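Local atomic coordinates of AAR187Cp (Eremothecium gossypii, PDB entry 3ZIL), a protein that probably regulates the establishment of sister-chromatid cohesion by acting on cohesin, as a Wpl1 protein of the Wap1 family. Residues D92-W103 and Y150-Y161. Numbering follows the deposited sequence.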
loop_
_atom_site.group_PDB
_atom_site.type_symbol
_atom_site.label_atom_id
_atom_site.label_comp_id
_atom_site.label_asym_id
_atom_site.label_seq_id
_atom_site.Cartn_x
_atom_site.Cartn_y
_atom_site.Cartn_z
ATOM N N ASP A 92 -15.995 -2.300 -13.314
ATOM C CA ASP A 92 -15.906 -3.620 -12.688
ATOM C C ASP A 92 -16.780 -4.732 -13.342
ATOM O O ASP A 92 -16.373 -5.862 -13.337
ATOM C CB ASP A 92 -16.214 -3.483 -11.219
ATOM C CG ASP A 92 -15.887 -4.732 -10.391
ATOM O OD1 ASP A 92 -14.879 -5.420 -10.706
ATOM O OD2 ASP A 92 -16.652 -4.956 -9.365
ATOM N N LYS A 93 -17.938 -4.411 -13.908
ATOM C CA LYS A 93 -18.884 -5.427 -14.370
ATOM C C LYS A 93 -18.500 -5.841 -15.783
ATOM O O LYS A 93 -18.644 -7.006 -16.111
ATOM C CB LYS A 93 -20.313 -4.851 -14.397
ATOM C CG LYS A 93 -21.400 -5.900 -14.571
ATOM C CD LYS A 93 -21.321 -7.031 -13.544
ATOM C CE LYS A 93 -22.046 -8.237 -14.116
ATOM N NZ LYS A 93 -22.694 -8.935 -12.988
ATOM N N ILE A 94 -17.957 -4.918 -16.596
ATOM C CA ILE A 94 -17.601 -5.240 -17.999
ATOM C C ILE A 94 -16.334 -4.529 -18.292
ATOM O O ILE A 94 -16.311 -3.530 -19.071
ATOM C CB ILE A 94 -18.683 -4.780 -19.022
ATOM C CG1 ILE A 94 -19.063 -3.291 -18.750
ATOM C CG2 ILE A 94 -19.899 -5.755 -18.981
ATOM C CD1 ILE A 94 -19.873 -2.609 -19.891
ATOM N N PRO A 95 -15.264 -4.998 -17.650
ATOM C CA PRO A 95 -13.964 -4.381 -17.790
ATOM C C PRO A 95 -13.444 -4.571 -19.227
ATOM O O PRO A 95 -13.688 -5.620 -19.850
ATOM C CB PRO A 95 -13.085 -5.211 -16.791
ATOM C CG PRO A 95 -13.799 -6.540 -16.669
ATOM C CD PRO A 95 -15.255 -6.092 -16.651
ATOM N N LEU A 96 -12.739 -3.583 -19.767
ATOM C CA LEU A 96 -12.011 -3.787 -21.039
ATOM C C LEU A 96 -10.764 -4.635 -20.764
ATOM O O LEU A 96 -10.382 -4.803 -19.590
ATOM C CB LEU A 96 -11.529 -2.438 -21.619
ATOM C CG LEU A 96 -12.592 -1.354 -21.796
ATOM C CD1 LEU A 96 -11.911 -0.021 -22.056
ATOM C CD2 LEU A 96 -13.503 -1.779 -22.952
ATOM N N LEU A 97 -10.122 -5.172 -21.827
ATOM C CA LEU A 97 -8.869 -5.888 -21.633
ATOM C C LEU A 97 -7.875 -4.945 -21.011
ATOM O O LEU A 97 -8.008 -3.718 -21.235
ATOM C CB LEU A 97 -8.314 -6.316 -22.992
ATOM C CG LEU A 97 -9.180 -7.120 -23.951
ATOM C CD1 LEU A 97 -8.625 -6.995 -25.407
ATOM C CD2 LEU A 97 -9.245 -8.540 -23.403
ATOM N N ARG A 98 -6.841 -5.502 -20.337
ATOM C CA ARG A 98 -5.852 -4.723 -19.562
ATOM C C ARG A 98 -5.154 -3.555 -20.318
ATOM O O ARG A 98 -4.936 -2.463 -19.765
ATOM C CB ARG A 98 -4.784 -5.629 -18.843
ATOM C CG ARG A 98 -4.015 -4.872 -17.720
ATOM C CD ARG A 98 -3.315 -5.726 -16.624
ATOM N NE ARG A 98 -3.724 -5.407 -15.226
ATOM C CZ ARG A 98 -3.386 -4.305 -14.530
ATOM N NH1 ARG A 98 -2.627 -3.372 -15.105
ATOM N NH2 ARG A 98 -3.821 -4.116 -13.260
ATOM N N HIS A 99 -4.833 -3.780 -21.574
ATOM C CA HIS A 99 -4.041 -2.815 -22.334
ATOM C C HIS A 99 -4.904 -1.988 -23.262
ATOM O O HIS A 99 -4.399 -1.228 -24.105
ATOM C CB HIS A 99 -3.052 -3.601 -23.172
ATOM C CG HIS A 99 -3.726 -4.682 -24.036
ATOM N ND1 HIS A 99 -4.305 -5.784 -23.506
ATOM C CD2 HIS A 99 -3.934 -4.766 -25.436
ATOM C CE1 HIS A 99 -4.817 -6.554 -24.514
ATOM N NE2 HIS A 99 -4.602 -5.922 -25.678
ATOM N N ASP A 100 -6.214 -2.121 -23.167
ATOM C CA ASP A 100 -7.069 -1.267 -23.979
ATOM C C ASP A 100 -6.865 0.237 -23.585
ATOM O O ASP A 100 -7.083 0.642 -22.430
ATOM C CB ASP A 100 -8.488 -1.712 -23.771
ATOM C CG ASP A 100 -9.447 -1.117 -24.776
ATOM O OD1 ASP A 100 -9.323 0.087 -25.103
ATOM O OD2 ASP A 100 -10.367 -1.888 -25.173
ATOM N N LYS A 101 -6.481 1.065 -24.541
ATOM C CA LYS A 101 -6.271 2.459 -24.221
ATOM C C LYS A 101 -7.526 3.221 -23.729
ATOM O O LYS A 101 -7.391 4.343 -23.200
ATOM C CB LYS A 101 -5.695 3.185 -25.430
ATOM C CG LYS A 101 -4.278 2.729 -25.774
ATOM C CD LYS A 101 -3.633 3.772 -26.681
ATOM C CE LYS A 101 -2.952 3.113 -27.853
ATOM N NZ LYS A 101 -1.768 2.349 -27.368
ATOM N N ARG A 102 -8.719 2.641 -23.903
ATOM C CA ARG A 102 -9.928 3.343 -23.503
ATOM C C ARG A 102 -10.078 3.274 -21.980
ATOM O O ARG A 102 -10.953 3.890 -21.436
ATOM C CB ARG A 102 -11.191 2.817 -24.227
ATOM C CG ARG A 102 -11.255 3.282 -25.692
ATOM C CD ARG A 102 -12.332 2.463 -26.416
ATOM N NE ARG A 102 -12.720 3.176 -27.621
ATOM C CZ ARG A 102 -12.412 2.747 -28.872
ATOM N NH1 ARG A 102 -11.811 1.568 -29.073
ATOM N NH2 ARG A 102 -12.830 3.416 -29.943
ATOM N N TRP A 103 -9.177 2.552 -21.301
ATOM C CA TRP A 103 -9.065 2.708 -19.864
ATOM C C TRP A 103 -8.664 4.156 -19.496
ATOM O O TRP A 103 -9.107 4.658 -18.466
ATOM C CB TRP A 103 -8.076 1.695 -19.290
ATOM C CG TRP A 103 -8.647 0.324 -18.982
ATOM C CD1 TRP A 103 -8.354 -0.878 -19.640
ATOM C CD2 TRP A 103 -9.622 -0.046 -17.953
ATOM N NE1 TRP A 103 -9.042 -1.912 -19.104
ATOM C CE2 TRP A 103 -9.819 -1.495 -18.079
ATOM C CE3 TRP A 103 -10.298 0.646 -16.954
ATOM C CZ2 TRP A 103 -10.673 -2.213 -17.236
ATOM C CZ3 TRP A 103 -11.185 -0.088 -16.116
ATOM C CH2 TRP A 103 -11.359 -1.473 -16.256
ATOM N N TYR A 150 -14.947 1.839 -3.895
ATOM C CA TYR A 150 -15.011 1.292 -5.227
ATOM C C TYR A 150 -13.801 1.787 -6.116
ATOM O O TYR A 150 -13.311 1.065 -6.922
ATOM C CB TYR A 150 -16.393 1.547 -5.886
ATOM C CG TYR A 150 -16.923 0.288 -6.593
ATOM C CD1 TYR A 150 -16.035 -0.599 -7.234
ATOM C CD2 TYR A 150 -18.300 -0.041 -6.586
ATOM C CE1 TYR A 150 -16.479 -1.770 -7.850
ATOM C CE2 TYR A 150 -18.749 -1.207 -7.216
ATOM C CZ TYR A 150 -17.829 -2.071 -7.836
ATOM O OH TYR A 150 -18.232 -3.215 -8.439
ATOM N N ALA A 151 -13.391 3.039 -5.981
ATOM C CA ALA A 151 -12.379 3.628 -6.818
ATOM C C ALA A 151 -11.035 3.060 -6.435
ATOM O O ALA A 151 -10.257 2.670 -7.340
ATOM C CB ALA A 151 -12.377 5.126 -6.620
ATOM N N LEU A 152 -10.769 2.898 -5.127
ATOM C CA LEU A 152 -9.532 2.112 -4.688
ATOM C C LEU A 152 -9.484 0.694 -5.356
ATOM O O LEU A 152 -8.460 0.260 -5.905
ATOM C CB LEU A 152 -9.542 1.911 -3.156
ATOM C CG LEU A 152 -9.215 3.190 -2.326
ATOM C CD1 LEU A 152 -9.603 2.948 -0.876
ATOM C CD2 LEU A 152 -7.697 3.590 -2.395
ATOM N N TYR A 153 -10.636 0.009 -5.275
ATOM C CA TYR A 153 -10.779 -1.324 -5.868
ATOM C C TYR A 153 -10.537 -1.336 -7.385
ATOM O O TYR A 153 -9.800 -2.136 -7.862
ATOM C CB TYR A 153 -12.166 -1.911 -5.575
ATOM C CG TYR A 153 -12.320 -3.317 -6.085
ATOM C CD1 TYR A 153 -11.782 -4.406 -5.361
ATOM C CD2 TYR A 153 -12.960 -3.562 -7.295
ATOM C CE1 TYR A 153 -11.922 -5.695 -5.810
ATOM C CE2 TYR A 153 -13.070 -4.840 -7.765
ATOM C CZ TYR A 153 -12.565 -5.891 -7.016
ATOM O OH TYR A 153 -12.691 -7.158 -7.550
ATOM N N ILE A 154 -11.185 -0.432 -8.135
ATOM C CA ILE A 154 -10.977 -0.383 -9.535
ATOM C C ILE A 154 -9.505 -0.156 -9.845
ATOM O O ILE A 154 -8.942 -0.809 -10.750
ATOM C CB ILE A 154 -11.807 0.750 -10.210
ATOM C CG1 ILE A 154 -13.287 0.511 -9.990
ATOM C CG2 ILE A 154 -11.368 0.875 -11.681
ATOM C CD1 ILE A 154 -13.709 -0.825 -10.679
ATOM N N TRP A 155 -8.922 0.840 -9.166
ATOM C CA TRP A 155 -7.570 1.277 -9.400
ATOM C C TRP A 155 -6.600 0.153 -9.164
ATOM O O TRP A 155 -5.714 -0.084 -9.991
ATOM C CB TRP A 155 -7.275 2.424 -8.406
ATOM C CG TRP A 155 -5.927 3.099 -8.601
ATOM C CD1 TRP A 155 -4.856 2.728 -9.469
ATOM C CD2 TRP A 155 -5.436 4.262 -7.860
ATOM N NE1 TRP A 155 -3.775 3.568 -9.308
ATOM C CE2 TRP A 155 -4.044 4.489 -8.313
ATOM C CE3 TRP A 155 -5.968 5.069 -6.837
ATOM C CZ2 TRP A 155 -3.315 5.548 -7.852
ATOM C CZ3 TRP A 155 -5.208 6.116 -6.349
ATOM C CH2 TRP A 155 -3.906 6.363 -6.866
ATOM N N ALA A 156 -6.777 -0.605 -8.080
ATOM C CA ALA A 156 -5.791 -1.632 -7.758
ATOM C C ALA A 156 -6.118 -2.856 -8.626
ATOM O O ALA A 156 -5.235 -3.661 -8.891
ATOM C CB ALA A 156 -5.894 -2.052 -6.360
ATOM N N THR A 157 -7.338 -2.975 -9.114
ATOM C CA THR A 157 -7.681 -4.299 -9.763
ATOM C C THR A 157 -7.391 -4.253 -11.267
ATOM O O THR A 157 -6.955 -5.225 -11.862
ATOM C CB THR A 157 -9.153 -4.719 -9.521
ATOM O OG1 THR A 157 -9.400 -4.792 -8.126
ATOM C CG2 THR A 157 -9.539 -6.114 -10.207
ATOM N N TYR A 158 -7.696 -3.134 -11.885
ATOM C CA TYR A 158 -7.643 -2.982 -13.350
ATOM C C TYR A 158 -6.555 -2.004 -13.748
ATOM O O TYR A 158 -6.152 -1.986 -14.869
ATOM C CB TYR A 158 -9.018 -2.452 -13.852
ATOM C CG TYR A 158 -10.126 -3.431 -13.546
ATOM C CD1 TYR A 158 -10.175 -4.668 -14.171
ATOM C CD2 TYR A 158 -11.109 -3.131 -12.548
ATOM C CE1 TYR A 158 -11.194 -5.621 -13.824
ATOM C CE2 TYR A 158 -12.062 -4.071 -12.177
ATOM C CZ TYR A 158 -12.139 -5.292 -12.867
ATOM O OH TYR A 158 -13.145 -6.189 -12.498
ATOM N N LEU A 159 -6.074 -1.169 -12.831
ATOM C CA LEU A 159 -5.219 -0.088 -13.312
ATOM C C LEU A 159 -3.912 -0.061 -12.561
ATOM O O LEU A 159 -3.302 0.998 -12.433
ATOM C CB LEU A 159 -5.931 1.258 -13.210
ATOM C CG LEU A 159 -7.252 1.401 -13.974
ATOM C CD1 LEU A 159 -7.956 2.704 -13.589
ATOM C CD2 LEU A 159 -6.985 1.278 -15.486
ATOM N N LEU A 160 -3.490 -1.199 -12.013
ATOM C CA LEU A 160 -2.192 -1.219 -11.339
ATOM C C LEU A 160 -1.185 -1.063 -12.519
ATOM O O LEU A 160 -0.002 -1.162 -12.334
ATOM C CB LEU A 160 -2.010 -2.488 -10.496
ATOM C CG LEU A 160 -1.185 -2.475 -9.175
ATOM C CD1 LEU A 160 -1.559 -1.331 -8.251
ATOM C CD2 LEU A 160 -1.279 -3.778 -8.397
ATOM N N TYR A 161 -1.750 -0.827 -13.722
ATOM C CA TYR A 161 -1.149 -0.201 -14.943
ATOM C C TYR A 161 0.316 0.083 -14.754
ATOM O O TYR A 161 1.039 -0.857 -14.494
ATOM C CB TYR A 161 -1.931 1.061 -15.423
ATOM C CG TYR A 161 -2.658 0.960 -16.762
ATOM C CD1 TYR A 161 -2.504 -0.162 -17.598
ATOM C CD2 TYR A 161 -3.479 2.012 -17.214
ATOM C CE1 TYR A 161 -3.166 -0.243 -18.825
ATOM C CE2 TYR A 161 -4.141 1.937 -18.445
ATOM C CZ TYR A 161 -3.982 0.807 -19.246
ATOM O OH TYR A 161 -4.624 0.714 -20.474
#
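Y158 meets W103 with its CB over one face of the indole, a CH-pi contact in which CB stands 3.9 Å from the centroid of the W103 six-membered ring. The two rings themselves are nearly parallel, 16° apart, but slid so far that they barely overlap. The Y158 ring carries CG2 of its neighbour T157 over the centre of one face, while P95 CB comes up obliquely to within 3.5 Å of Y158 CE1. At the edge of the same ring lies D92 OD1, which also meets the edge of Y153. Over one face of the R98 guanidinium, toward its rim, lies Y158 O; L160 N and Y161 N, donors like the guanidinium itself, lie at its edge.

The D92 carboxylate shows how one acidic side chain can tie a helix end to a neighbouring helix. D92, at the end of helix 81-93, fits as a knob among Y150, Y153, I154 and Y158; its chi1 of -168° turns the carboxylate beside its own carbonyl carbon and between two hydroxyls. Y158 OH donates to D92 OD1 at 2.6 Å, and Y150 OH to D92 OD2 at 2.5 Å; each oxygen is met on its anti lone pair. K143 adds a salt bridge to OD2. Replacing Y158 with an alanine would probably leave OD1 without its hydroxyl donor and open a gap where the ring lay against P95 CB.

W103 NE1 donates to L97 O at 3.0 Å in a bent bond, from above the carbonyl plane; D100 N reaches that oxygen from the opposite face. L159 CD2 packs 3.7 Å from W103 CE3.

The contact thus joins the end of helix 81-93, and the loop and 3-10 turn after it, to helix 147-158 and the residues that follow, with a carboxylate whose negative charge is probably stabilised by two tyrosine hydroxyls and a lysine.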